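Local coordinates for aminoglycoside N(3)-acetyltransferase, AAC(3)-IVa (Escherichia coli, PDB 6MN3), which transfers an acetyl group from acetyl-CoA to the 3-amino group of 2-deoxystreptamine antibiotics and so probably confers resistance to gentamicin, tobramycin and apramycin, at residues M3-W7 with V213-F217; V26-S32 with Q141-V147; K98-F104 with I117-P122; N152-A158 with I226-L231. All coordinates share one frame; numbering follows the deposited sequence.

Contact 1 of 4, residues M3-W7 with V213-F217; sequences MQYEW and VGHAF
The backbone carbonyl of Tyr-5 receives the imidazole N-H of His-215, with NE2 to O at 2.6 Å and an angle of 148° at the hydrogen. The oxygen lies close to the imidazole plane and the donor lies in the carbonyl plane, a geometry that helps hold the ring's rotation, together with Trp-7 and Gln-4 on its two faces. His-215 occupies a type II' beta turn, Val-213 to Ala-216, that forms the hairpin between strands 208-213 and 216-222; Val-213 and Ala-216 exchange backbone hydrogen bonds across it. Trp-7 makes an edge-to-face contact with that imidazole: its five-membered ring presents an edge to the His-215 face, centroids 4.4 Å apart and planes at 81°. On the other face lies the Gln-4 amide, nearly parallel to the ring plane, with NE2 4.0 Å from His-215 CE1. Gly-214, whose positive phi suits the turn, lies against a face of the indole, while Tyr-5 CD2 covers the opposite one. The N-terminal segment is thereby held to the hairpin at the protein surface, and Leu-12 and Gln-15 of helix 9-19 also touch Trp-7. A CH-pi contact places Gly-214 CA 3.6 Å from the centroid of the Trp-7 five-membered ring, 12° off its normal.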
loop_
_atom_site.group_PDB
_atom_site.type_symbol
_atom_site.label_atom_id
_atom_site.label_comp_id
_atom_site.label_asym_id
_atom_site.label_seq_id
_atom_site.Cartn_x
_atom_site.Cartn_y
_atom_site.Cartn_z
ATOM N N MET A 3 -19.479 12.799 20.692
ATOM C CA MET A 3 -19.044 11.974 21.819
ATOM C C MET A 3 -18.667 10.571 21.345
ATOM O O MET A 3 -19.238 9.562 21.758
ATOM C CB MET A 3 -20.131 11.925 22.884
ATOM C CG MET A 3 -19.933 12.928 24.002
ATOM S SD MET A 3 -20.866 12.476 25.470
ATOM C CE MET A 3 -20.500 10.729 25.561
ATOM N N GLN A 4 -17.676 10.523 20.462
ATOM C CA GLN A 4 -17.240 9.265 19.882
ATOM C C GLN A 4 -16.289 8.539 20.824
ATOM O O GLN A 4 -15.539 9.154 21.585
ATOM C CB GLN A 4 -16.566 9.507 18.532
ATOM C CG GLN A 4 -17.445 10.233 17.528
ATOM C CD GLN A 4 -17.349 9.645 16.133
ATOM O OE1 GLN A 4 -18.353 9.233 15.552
ATOM N NE2 GLN A 4 -16.138 9.608 15.586
ATOM N N TYR A 5 -16.321 7.211 20.757
ATOM C CA TYR A 5 -15.551 6.375 21.667
ATOM C C TYR A 5 -14.075 6.364 21.282
ATOM O O TYR A 5 -13.727 6.149 20.117
ATOM C CB TYR A 5 -16.109 4.952 21.666
ATOM C CG TYR A 5 -15.372 4.000 22.577
ATOM C CD1 TYR A 5 -15.479 4.108 23.957
ATOM C CD2 TYR A 5 -14.572 2.991 22.059
ATOM C CE1 TYR A 5 -14.808 3.241 24.796
ATOM C CE2 TYR A 5 -13.900 2.117 22.889
ATOM C CZ TYR A 5 -14.020 2.246 24.257
ATOM O OH TYR A 5 -13.352 1.379 25.089
ATOM N N GLU A 6 -13.207 6.586 22.267
ATOM C CA GLU A 6 -11.763 6.495 22.074
ATOM C C GLU A 6 -11.339 5.046 22.295
ATOM O O GLU A 6 -11.401 4.535 23.418
ATOM C CB GLU A 6 -11.031 7.445 23.019
ATOM C CG GLU A 6 -11.441 8.906 22.853
ATOM C CD GLU A 6 -10.469 9.873 23.507
ATOM O OE1 GLU A 6 -9.380 9.431 23.929
ATOM O OE2 GLU A 6 -10.795 11.076 23.596
ATOM N N TRP A 7 -10.910 4.384 21.226
ATOM C CA TRP A 7 -10.613 2.959 21.279
ATOM C C TRP A 7 -9.303 2.691 22.009
ATOM O O TRP A 7 -8.295 3.364 21.778
ATOM C CB TRP A 7 -10.548 2.380 19.867
ATOM C CG TRP A 7 -11.871 2.347 19.186
ATOM C CD1 TRP A 7 -12.427 3.333 18.425
ATOM C CD2 TRP A 7 -12.817 1.271 19.200
ATOM N NE1 TRP A 7 -13.656 2.938 17.965
ATOM C CE2 TRP A 7 -13.920 1.676 18.426
ATOM C CE3 TRP A 7 -12.837 0.007 19.790
ATOM C CZ2 TRP A 7 -15.030 0.863 18.228
ATOM C CZ3 TRP A 7 -13.940 -0.799 19.593
ATOM C CH2 TRP A 7 -15.019 -0.370 18.820
ATOM N N VAL A 213 -11.986 -1.558 12.483
ATOM C CA VAL A 213 -10.765 -1.322 13.243
ATOM C C VAL A 213 -10.842 0.121 13.717
ATOM O O VAL A 213 -10.774 1.048 12.903
ATOM C CB VAL A 213 -9.495 -1.564 12.419
ATOM C CG1 VAL A 213 -8.270 -1.093 13.185
ATOM C CG2 VAL A 213 -9.366 -3.036 12.060
ATOM N N GLY A 214 -10.993 0.314 15.019
ATOM C CA GLY A 214 -11.309 1.644 15.509
ATOM C C GLY A 214 -12.676 2.037 14.991
ATOM O O GLY A 214 -13.641 1.272 15.093
ATOM N N HIS A 215 -12.772 3.230 14.417
ATOM C CA HIS A 215 -13.996 3.659 13.756
ATOM C C HIS A 215 -13.989 3.361 12.263
ATOM O O HIS A 215 -14.969 3.667 11.578
ATOM C CB HIS A 215 -14.224 5.156 13.980
ATOM C CG HIS A 215 -14.370 5.534 15.420
ATOM N ND1 HIS A 215 -15.596 5.717 16.021
ATOM C CD2 HIS A 215 -13.442 5.757 16.381
ATOM C CE1 HIS A 215 -15.417 6.040 17.290
ATOM N NE2 HIS A 215 -14.119 6.071 17.534
ATOM N N ALA A 216 -12.922 2.758 11.750
ATOM C CA ALA A 216 -12.716 2.643 10.316
ATOM C C ALA A 216 -13.301 1.353 9.764
ATOM O O ALA A 216 -13.262 0.304 10.415
ATOM C CB ALA A 216 -11.226 2.708 9.983
ATOM N N PHE A 217 -13.853 1.447 8.559
ATOM C CA PHE A 217 -14.140 0.269 7.752
ATOM C C PHE A 217 -12.820 -0.315 7.260
ATOM O O PHE A 217 -12.070 0.352 6.539
ATOM C CB PHE A 217 -15.047 0.659 6.584
ATOM C CG PHE A 217 -15.396 -0.479 5.666
ATOM C CD1 PHE A 217 -15.005 -0.458 4.337
ATOM C CD2 PHE A 217 -16.132 -1.558 6.124
ATOM C CE1 PHE A 217 -15.329 -1.500 3.487
ATOM C CE2 PHE A 217 -16.461 -2.602 5.278
ATOM C CZ PHE A 217 -16.057 -2.572 3.958
#

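Contact 2 of 4, residues V26-S32 with Q141-V147; sequences VLLVHSS and QVLLLGV
His-30 and Leu-144 lie side by side and point the same way, with His-30 CD2 3.5 Å from Leu-144 CD2. They belong to neighbouring parallel strands, 26-31 and 141-145, in the middle of the mixed seven-stranded sheet; the strand axes approach to 4.6 Å and differ in direction by 23°. The His-30 CG stands beside its backbone N, chi1 -42°, which carries the imidazole over the neighbouring strand, where Val-142 CG1 meets the ring edge 3.7 Å from CD2. Val-142, with CG1 anti to the backbone N, shares this sheet face with Leu-28, His-30 and Leu-144.

On the face bearing Leu-27, Val-29, Leu-143 and Leu-145, the packing is mostly aliphatic, Ser-31 and Gln-141 being its polar members. Leu-27 CD1 fits between two side chains of the adjoining strand, 3.6 Å from Gln-141 CB and 3.8 Å from Leu-143 CB. Val-29 turns CG2 to Leu-143 CB, their side chains running alongside each other. Helix 42-54 covers this face through Leu-46, Leu-50 and Leu-54. The extended Gln-141 side chain instead directs its amide to the backbone of Thr-22 and Gly-20.

Six backbone hydrogen bonds set the parallel register. Leu-28 and His-30 use both N and O toward strand 141-145, Val-26 its O and Ser-32 its N, while Leu-27 and Val-29 bond to strand 59-63. Ser-32 is the N-cap residue of helix 33-36, and Val-147 CG1 packs 3.6 Å from Ser-32 CB.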
loop_
_atom_site.group_PDB
_atom_site.type_symbol
_atom_site.label_atom_id
_atom_site.label_comp_id
_atom_site.label_asym_id
_atom_site.label_seq_id
_atom_site.Cartn_x
_atom_site.Cartn_y
_atom_site.Cartn_z
ATOM N N VAL A 26 3.309 -11.511 7.526
ATOM C CA VAL A 26 3.684 -10.228 6.946
ATOM C C VAL A 26 2.406 -9.475 6.617
ATOM O O VAL A 26 1.493 -10.032 5.997
ATOM C CB VAL A 26 4.559 -10.415 5.696
ATOM C CG1 VAL A 26 4.831 -9.079 5.031
ATOM C CG2 VAL A 26 5.862 -11.101 6.067
ATOM N N LEU A 27 2.332 -8.213 7.040
ATOM C CA LEU A 27 1.123 -7.408 6.894
ATOM C C LEU A 27 1.491 -6.042 6.331
ATOM O O LEU A 27 2.180 -5.257 6.992
ATOM C CB LEU A 27 0.398 -7.266 8.232
ATOM C CG LEU A 27 -0.909 -6.473 8.219
ATOM C CD1 LEU A 27 -1.976 -7.196 7.411
ATOM C CD2 LEU A 27 -1.391 -6.216 9.635
ATOM N N LEU A 28 1.033 -5.760 5.113
ATOM C CA LEU A 28 1.192 -4.453 4.488
ATOM C C LEU A 28 -0.071 -3.640 4.744
ATOM O O LEU A 28 -1.174 -4.078 4.399
ATOM C CB LEU A 28 1.454 -4.582 2.989
ATOM C CG LEU A 28 1.384 -3.275 2.199
ATOM C CD1 LEU A 28 2.491 -2.326 2.634
ATOM C CD2 LEU A 28 1.451 -3.540 0.699
ATOM N N VAL A 29 0.089 -2.464 5.342
ATOM C CA VAL A 29 -1.035 -1.673 5.826
ATOM C C VAL A 29 -1.052 -0.335 5.105
ATOM O O VAL A 29 -0.099 0.450 5.211
ATOM C CB VAL A 29 -0.971 -1.467 7.346
ATOM C CG1 VAL A 29 -2.091 -0.544 7.801
ATOM C CG2 VAL A 29 -1.051 -2.804 8.060
ATOM N N HIS A 30 -2.130 -0.082 4.369
ATOM C CA HIS A 30 -2.468 1.243 3.874
ATOM C C HIS A 30 -3.546 1.818 4.782
ATOM O O HIS A 30 -4.586 1.184 4.991
ATOM C CB HIS A 30 -2.962 1.186 2.430
ATOM C CG HIS A 30 -2.167 0.269 1.551
ATOM N ND1 HIS A 30 -1.056 0.688 0.852
ATOM C CD2 HIS A 30 -2.331 -1.040 1.249
ATOM C CE1 HIS A 30 -0.565 -0.326 0.161
ATOM N NE2 HIS A 30 -1.321 -1.386 0.385
ATOM N N SER A 31 -3.300 3.008 5.327
ATOM C CA SER A 31 -4.145 3.516 6.395
ATOM C C SER A 31 -4.497 4.979 6.173
ATOM O O SER A 31 -3.776 5.724 5.501
ATOM C CB SER A 31 -3.466 3.363 7.760
ATOM O OG SER A 31 -2.260 4.104 7.806
ATOM N N SER A 32 -5.627 5.374 6.753
ATOM C CA SER A 32 -6.024 6.773 6.897
ATOM C C SER A 32 -6.388 6.959 8.366
ATOM O O SER A 32 -7.447 6.500 8.807
ATOM C CB SER A 32 -7.190 7.125 5.987
ATOM O OG SER A 32 -7.982 8.147 6.567
ATOM N N GLN A 141 -0.347 -10.356 3.951
ATOM C CA GLN A 141 -1.704 -9.838 3.974
ATOM C C GLN A 141 -1.676 -8.335 3.735
ATOM O O GLN A 141 -0.750 -7.639 4.161
ATOM C CB GLN A 141 -2.391 -10.133 5.310
ATOM C CG GLN A 141 -2.771 -11.586 5.527
ATOM C CD GLN A 141 -3.390 -11.818 6.893
ATOM O OE1 GLN A 141 -2.765 -11.561 7.922
ATOM N NE2 GLN A 141 -4.628 -12.298 6.909
ATOM N N VAL A 142 -2.700 -7.838 3.049
ATOM C CA VAL A 142 -2.846 -6.413 2.772
ATOM C C VAL A 142 -4.047 -5.907 3.556
ATOM O O VAL A 142 -5.169 -6.401 3.381
ATOM C CB VAL A 142 -3.007 -6.133 1.271
ATOM C CG1 VAL A 142 -3.193 -4.644 1.032
ATOM C CG2 VAL A 142 -1.798 -6.648 0.503
ATOM N N LEU A 143 -3.812 -4.929 4.420
ATOM C CA LEU A 143 -4.849 -4.351 5.262
ATOM C C LEU A 143 -5.171 -2.961 4.731
ATOM O O LEU A 143 -4.317 -2.069 4.749
ATOM C CB LEU A 143 -4.397 -4.296 6.719
ATOM C CG LEU A 143 -5.350 -3.590 7.684
ATOM C CD1 LEU A 143 -6.724 -4.238 7.638
ATOM C CD2 LEU A 143 -4.791 -3.600 9.101
ATOM N N LEU A 144 -6.396 -2.785 4.246
ATOM C CA LEU A 144 -6.895 -1.478 3.834
ATOM C C LEU A 144 -7.627 -0.869 5.023
ATOM O O LEU A 144 -8.730 -1.304 5.372
ATOM C CB LEU A 144 -7.807 -1.604 2.618
ATOM C CG LEU A 144 -7.198 -2.263 1.378
ATOM C CD1 LEU A 144 -8.113 -2.077 0.178
ATOM C CD2 LEU A 144 -5.813 -1.702 1.089
ATOM N N LEU A 145 -7.014 0.131 5.645
ATOM C CA LEU A 145 -7.459 0.668 6.928
ATOM C C LEU A 145 -8.067 2.052 6.703
ATOM O O LEU A 145 -7.364 3.063 6.695
ATOM C CB LEU A 145 -6.291 0.719 7.908
ATOM C CG LEU A 145 -6.642 0.925 9.376
ATOM C CD1 LEU A 145 -7.817 0.047 9.744
ATOM C CD2 LEU A 145 -5.440 0.617 10.253
ATOM N N GLY A 146 -9.385 2.089 6.533
ATOM C CA GLY A 146 -10.059 3.349 6.298
ATOM C C GLY A 146 -9.819 3.947 4.933
ATOM O O GLY A 146 -10.053 5.144 4.742
ATOM N N VAL A 147 -9.340 3.148 3.978
ATOM C CA VAL A 147 -9.153 3.580 2.599
ATOM C C VAL A 147 -9.716 2.502 1.683
ATOM O O VAL A 147 -9.875 1.343 2.070
ATOM C CB VAL A 147 -7.672 3.854 2.254
ATOM C CG1 VAL A 147 -7.116 4.983 3.107
ATOM C CG2 VAL A 147 -6.838 2.589 2.420
HETATM O O HOH W 1 0.087 -13.092 6.746
#

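Contact 3 of 4, residues K98-F104 with I117-P122; sequences KRSAHPF and ISDPLP
The backbones of 98-104 and 117-122 come together at two places, Ser-100 with Ile-117 and His-102 with Leu-121, each with CA atoms 5.2 Å apart, and no clear hydrogen bond links them. The contact joins strand 98-99, at one edge of the mixed seven-stranded sheet, and its following loop to the end of helix 113-117 and the loop after it. Pro-122 lies over one face of the buried His-102 imidazole in a CH-pi contact: CD is 3.7 Å from the ring centroid and 12° off the ring normal. His-102 reaches this position with CG between its backbone N and carbonyl carbon, chi1 47°. The carbonyl of Asp-119 lies at the imidazole edge, near its plane, with O 3.4 Å from His-102 CD2.

Leu-121 divides its two methyls between neighbours. CD1 touches Pro-103 CD at 3.8 Å, while CD2 meets the edge of the Phe-104 ring, 3.5 Å from CE2; Cys-172 of strand 168-174 touches all three residues. At the other meeting point, Phe-106 and Ala-108 of strand 106-109 touch Ile-117, and Ser-100 OG makes a weak hydrogen bond with Phe-106 N. Ile-117 spreads both branches along 98-104: CG2 lies against Arg-99 C, and CD1 stands 3.4 Å from Ser-100 OG.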
loop_
_atom_site.group_PDB
_atom_site.type_symbol
_atom_site.label_atom_id
_atom_site.label_comp_id
_atom_site.label_asym_id
_atom_site.label_seq_id
_atom_site.Cartn_x
_atom_site.Cartn_y
_atom_site.Cartn_z
ATOM N N LYS A 98 13.027 -0.561 9.287
ATOM C CA LYS A 98 13.864 -0.300 8.130
ATOM C C LYS A 98 13.078 0.470 7.077
ATOM O O LYS A 98 11.850 0.549 7.111
ATOM C CB LYS A 98 14.406 -1.610 7.549
ATOM C CG LYS A 98 14.712 -2.688 8.585
ATOM C CD LYS A 98 15.758 -2.238 9.597
ATOM C CE LYS A 98 15.950 -3.284 10.690
ATOM N NZ LYS A 98 16.702 -2.752 11.865
ATOM N N ARG A 99 13.809 1.043 6.126
ATOM C CA ARG A 99 13.211 1.884 5.102
ATOM C C ARG A 99 14.032 1.765 3.829
ATOM O O ARG A 99 15.263 1.698 3.879
ATOM C CB ARG A 99 13.141 3.342 5.565
ATOM C CG ARG A 99 12.064 4.165 4.894
ATOM C CD ARG A 99 12.103 5.597 5.391
ATOM N NE ARG A 99 11.022 6.400 4.833
ATOM C CZ ARG A 99 10.969 7.726 4.900
ATOM N NH1 ARG A 99 11.938 8.400 5.505
ATOM N NH2 ARG A 99 9.947 8.378 4.362
ATOM N N SER A 100 13.344 1.724 2.691
ATOM C CA SER A 100 14.029 1.598 1.414
ATOM C C SER A 100 14.827 2.860 1.109
ATOM O O SER A 100 14.506 3.955 1.580
ATOM C CB SER A 100 13.027 1.322 0.294
ATOM O OG SER A 100 12.246 0.172 0.574
ATOM N N ALA A 101 15.878 2.697 0.316
ATOM C CA ALA A 101 16.787 3.795 -0.021
ATOM C C ALA A 101 16.529 4.328 -1.424
ATOM O O ALA A 101 17.454 4.531 -2.209
ATOM C CB ALA A 101 18.234 3.342 0.133
ATOM N N HIS A 102 15.264 4.562 -1.758
ATOM C CA HIS A 102 14.888 5.136 -3.041
ATOM C C HIS A 102 13.587 5.901 -2.857
ATOM O O HIS A 102 12.845 5.645 -1.903
ATOM C CB HIS A 102 14.748 4.055 -4.124
ATOM C CG HIS A 102 13.960 2.857 -3.695
ATOM N ND1 HIS A 102 12.581 2.838 -3.683
ATOM C CD2 HIS A 102 14.357 1.632 -3.279
ATOM C CE1 HIS A 102 12.164 1.654 -3.272
ATOM N NE2 HIS A 102 13.221 0.903 -3.021
ATOM N N PRO A 103 13.285 6.856 -3.745
ATOM C CA PRO A 103 12.111 7.721 -3.528
ATOM C C PRO A 103 10.779 6.990 -3.502
ATOM O O PRO A 103 9.773 7.608 -3.134
ATOM C CB PRO A 103 12.175 8.707 -4.704
ATOM C CG PRO A 103 13.055 8.049 -5.716
ATOM C CD PRO A 103 14.060 7.280 -4.924
ATOM N N PHE A 104 10.730 5.715 -3.881
ATOM C CA PHE A 104 9.493 4.950 -3.795
ATOM C C PHE A 104 9.588 3.951 -2.650
ATOM O O PHE A 104 9.385 2.749 -2.843
ATOM C CB PHE A 104 9.210 4.245 -5.122
ATOM C CG PHE A 104 9.535 5.081 -6.325
ATOM C CD1 PHE A 104 8.781 6.205 -6.626
ATOM C CD2 PHE A 104 10.597 4.752 -7.150
ATOM C CE1 PHE A 104 9.078 6.982 -7.730
ATOM C CE2 PHE A 104 10.898 5.525 -8.255
ATOM C CZ PHE A 104 10.138 6.640 -8.546
ATOM N N ILE A 117 12.683 -4.790 2.264
ATOM C CA ILE A 117 13.212 -3.448 2.046
ATOM C C ILE A 117 14.472 -3.429 1.174
ATOM O O ILE A 117 14.770 -2.392 0.559
ATOM C CB ILE A 117 13.472 -2.785 3.420
ATOM C CG1 ILE A 117 12.142 -2.482 4.115
ATOM C CG2 ILE A 117 14.316 -1.529 3.313
ATOM C CD1 ILE A 117 11.229 -1.577 3.322
ATOM N N SER A 118 15.167 -4.561 1.035
ATOM C CA SER A 118 16.542 -4.581 0.540
ATOM C C SER A 118 16.720 -4.022 -0.872
ATOM O O SER A 118 17.830 -3.600 -1.214
ATOM C CB SER A 118 17.073 -6.013 0.575
ATOM O OG SER A 118 16.481 -6.799 -0.447
ATOM N N ASP A 119 15.676 -4.002 -1.696
ATOM C CA ASP A 119 15.906 -3.823 -3.124
ATOM C C ASP A 119 16.209 -2.368 -3.487
ATOM O O ASP A 119 15.714 -1.442 -2.839
ATOM C CB ASP A 119 14.700 -4.304 -3.913
ATOM C CG ASP A 119 14.498 -5.798 -3.801
ATOM O OD1 ASP A 119 15.211 -6.439 -2.998
ATOM O OD2 ASP A 119 13.627 -6.332 -4.514
ATOM N N PRO A 120 17.027 -2.146 -4.535
ATOM C CA PRO A 120 17.316 -0.773 -4.983
ATOM C C PRO A 120 16.130 -0.121 -5.678
ATOM O O PRO A 120 15.005 -0.616 -5.581
ATOM C CB PRO A 120 18.498 -0.963 -5.941
ATOM C CG PRO A 120 18.322 -2.351 -6.467
ATOM C CD PRO A 120 17.756 -3.152 -5.328
ATOM N N LEU A 121 16.373 0.972 -6.393
ATOM C CA LEU A 121 15.287 1.741 -7.000
ATOM C C LEU A 121 14.601 0.905 -8.074
ATOM O O LEU A 121 15.256 0.501 -9.048
ATOM C CB LEU A 121 15.817 3.050 -7.589
ATOM C CG LEU A 121 14.795 4.169 -7.858
ATOM C CD1 LEU A 121 15.483 5.528 -7.964
ATOM C CD2 LEU A 121 13.941 3.915 -9.094
ATOM N N PRO A 122 13.296 0.618 -7.946
ATOM C CA PRO A 122 12.595 -0.111 -9.010
ATOM C C PRO A 122 11.828 0.819 -9.940
ATOM O O PRO A 122 11.115 1.716 -9.478
ATOM C CB PRO A 122 11.648 -1.037 -8.230
ATOM C CG PRO A 122 11.650 -0.514 -6.778
ATOM C CD PRO A 122 12.449 0.762 -6.752
#

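Contact 4 of 4, residues N152-A158 with I226-L231; sequences NTTLHLA and IVATAL
Ala-158 and Ala-230 meet methyl to methyl, their CB atoms 3.6 Å apart, and Leu-155 extends CD2 beside them, 3.8 Å from Ala-230 CB. The same Leu-155 methyl touches Ile-226 CG2 at 3.7 Å, with the two side chains crossing at about a right angle. Ile-226 uses its other branch against the Asn-152 amide: CD1 comes 3.4 Å from ND2. Toward the start of helix 154-161, Thr-154 CG2 packs 3.7 Å from Val-227 CG2; a Thr-154 chi1 of -60° leaves CG2 opposite the backbone N, turned to the second helix.

These contacts join helices 154-161 and 223-236, whose local axes cross at -46° and approach to 8.8 Å. The small Ala-158 and Ala-230 are consistent with the close approach; Ala-158 CA lies 5.2 Å from Val-227 CA. No hydrogen bond bridges the segments.

Further out, Asn-152 ND2 is bonded to His-149 ND1, while OD1 makes a weak capping bond to Thr-154 N. Val-142 touches Asn-152, Thr-154 and Ile-226 from the side of the central sheet, and Val-132 of helix 131-137 covers Thr-154 and Leu-157. Helix 197-204 adds Ala-198 against Leu-155.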
loop_
_atom_site.group_PDB
_atom_site.type_symbol
_atom_site.label_atom_id
_atom_site.label_comp_id
_atom_site.label_asym_id
_atom_site.label_seq_id
_atom_site.Cartn_x
_atom_site.Cartn_y
_atom_site.Cartn_z
ATOM N N ASN A 152 -4.753 0.512 -2.840
ATOM C CA ASN A 152 -4.191 -0.833 -2.842
ATOM C C ASN A 152 -3.023 -0.918 -3.816
ATOM O O ASN A 152 -3.202 -1.294 -4.979
ATOM C CB ASN A 152 -5.266 -1.864 -3.198
ATOM C CG ASN A 152 -4.825 -3.289 -2.921
ATOM O OD1 ASN A 152 -3.655 -3.549 -2.641
ATOM N ND2 ASN A 152 -5.768 -4.224 -2.998
ATOM N N THR A 153 -1.822 -0.580 -3.337
ATOM C CA THR A 153 -0.649 -0.516 -4.202
ATOM C C THR A 153 -0.376 -1.850 -4.891
ATOM O O THR A 153 0.138 -1.873 -6.017
ATOM C CB THR A 153 0.564 -0.069 -3.382
ATOM O OG1 THR A 153 0.358 1.272 -2.922
ATOM C CG2 THR A 153 1.836 -0.115 -4.205
ATOM N N THR A 154 -0.735 -2.966 -4.247
ATOM C CA THR A 154 -0.503 -4.280 -4.842
ATOM C C THR A 154 -1.185 -4.413 -6.201
ATOM O O THR A 154 -0.709 -5.162 -7.063
ATOM C CB THR A 154 -0.977 -5.374 -3.880
ATOM O OG1 THR A 154 -0.241 -5.280 -2.652
ATOM C CG2 THR A 154 -0.768 -6.762 -4.475
ATOM N N LEU A 155 -2.276 -3.677 -6.423
ATOM C CA LEU A 155 -2.924 -3.699 -7.730
ATOM C C LEU A 155 -2.014 -3.143 -8.819
ATOM O O LEU A 155 -2.053 -3.618 -9.960
ATOM C CB LEU A 155 -4.236 -2.918 -7.678
ATOM C CG LEU A 155 -5.387 -3.654 -6.990
ATOM C CD1 LEU A 155 -6.632 -2.784 -6.924
ATOM C CD2 LEU A 155 -5.681 -4.966 -7.703
ATOM N N HIS A 156 -1.188 -2.146 -8.490
ATOM C CA HIS A 156 -0.219 -1.643 -9.460
ATOM C C HIS A 156 0.789 -2.722 -9.836
ATOM O O HIS A 156 1.234 -2.795 -10.987
ATOM C CB HIS A 156 0.498 -0.415 -8.902
ATOM C CG HIS A 156 -0.280 0.855 -9.041
ATOM N ND1 HIS A 156 -0.598 1.403 -10.265
ATOM C CD2 HIS A 156 -0.799 1.689 -8.109
ATOM C CE1 HIS A 156 -1.281 2.518 -10.081
ATOM N NE2 HIS A 156 -1.417 2.715 -8.781
ATOM N N LEU A 157 1.167 -3.563 -8.872
ATOM C CA LEU A 157 2.033 -4.695 -9.176
ATOM C C LEU A 157 1.350 -5.658 -10.139
ATOM O O LEU A 157 1.998 -6.229 -11.024
ATOM C CB LEU A 157 2.426 -5.410 -7.882
ATOM C CG LEU A 157 2.954 -6.845 -7.970
ATOM C CD1 LEU A 157 4.291 -6.896 -8.700
ATOM C CD2 LEU A 157 3.075 -7.454 -6.581
ATOM N N ALA A 158 0.035 -5.837 -9.988
ATOM C CA ALA A 158 -0.698 -6.740 -10.868
ATOM C C ALA A 158 -0.708 -6.227 -12.301
ATOM O O ALA A 158 -0.608 -7.016 -13.247
ATOM C CB ALA A 158 -2.123 -6.931 -10.352
ATOM N N ILE A 226 -5.077 -10.786 -4.203
ATOM C CA ILE A 226 -5.187 -9.518 -4.922
ATOM C C ILE A 226 -4.569 -9.642 -6.309
ATOM O O ILE A 226 -5.148 -9.205 -7.310
ATOM C CB ILE A 226 -4.526 -8.386 -4.117
ATOM C CG1 ILE A 226 -5.267 -8.155 -2.804
ATOM C CG2 ILE A 226 -4.478 -7.104 -4.934
ATOM C CD1 ILE A 226 -4.551 -7.218 -1.869
ATOM N N VAL A 227 -3.382 -10.242 -6.386
ATOM C CA VAL A 227 -2.679 -10.345 -7.660
ATOM C C VAL A 227 -3.381 -11.337 -8.581
ATOM O O VAL A 227 -3.617 -11.051 -9.759
ATOM C CB VAL A 227 -1.207 -10.729 -7.425
ATOM C CG1 VAL A 227 -0.556 -11.188 -8.722
ATOM C CG2 VAL A 227 -0.449 -9.552 -6.835
ATOM N N ALA A 228 -3.733 -12.512 -8.054
ATOM C CA ALA A 228 -4.353 -13.541 -8.885
ATOM C C ALA A 228 -5.692 -13.075 -9.440
ATOM O O ALA A 228 -5.994 -13.295 -10.618
ATOM C CB ALA A 228 -4.524 -14.832 -8.086
ATOM N N THR A 229 -6.510 -12.434 -8.605
ATOM C CA THR A 229 -7.803 -11.942 -9.066
ATOM C C THR A 229 -7.631 -10.876 -10.139
ATOM O O THR A 229 -8.306 -10.906 -11.175
ATOM C CB THR A 229 -8.603 -11.394 -7.884
ATOM O OG1 THR A 229 -8.757 -12.419 -6.895
ATOM C CG2 THR A 229 -9.977 -10.915 -8.335
ATOM N N ALA A 230 -6.719 -9.927 -9.912
ATOM C CA ALA A 230 -6.535 -8.833 -10.859
ATOM C C ALA A 230 -5.940 -9.326 -12.170
ATOM O O ALA A 230 -6.304 -8.832 -13.243
ATOM C CB ALA A 230 -5.654 -7.747 -10.244
ATOM N N LEU A 231 -5.026 -10.299 -12.106
ATOM C CA LEU A 231 -4.432 -10.838 -13.326
ATOM C C LEU A 231 -5.479 -11.493 -14.219
ATOM O O LEU A 231 -5.347 -11.468 -15.448
ATOM C CB LEU A 231 -3.328 -11.837 -12.981
ATOM C CG LEU A 231 -1.988 -11.242 -12.538
ATOM C CD1 LEU A 231 -0.955 -12.338 -12.319
ATOM C CD2 LEU A 231 -1.490 -10.224 -13.550
#

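Overall arrangement
Contacts 2 and 4 are buried, contact 3 is partly buried, and contact 1 lies at the surface, 22 Å from the chain centre. Contact 2 relies on a regular ladder of backbone bonds, whereas contact 4 joins two helices through apolar side chains without a cross-segment hydrogen bond. Contact 1 adds aromatic packing and one imidazole bond; contact 3 joins a strand end and a helix end, each with its loop, through proline, leucine, isoleucine and ring contacts. Contacts 1, 2 and 3 reach the same sheet. Val-142 joins contacts 2 and 4, its CB 3.7 Å from Ile-226 CD1, while a probable hydrogen bond, Gly-146 N to Phe-217 O at 3.2 Å, connects contacts 1 and 2 across neighbouring strands 141-145 and 216-222.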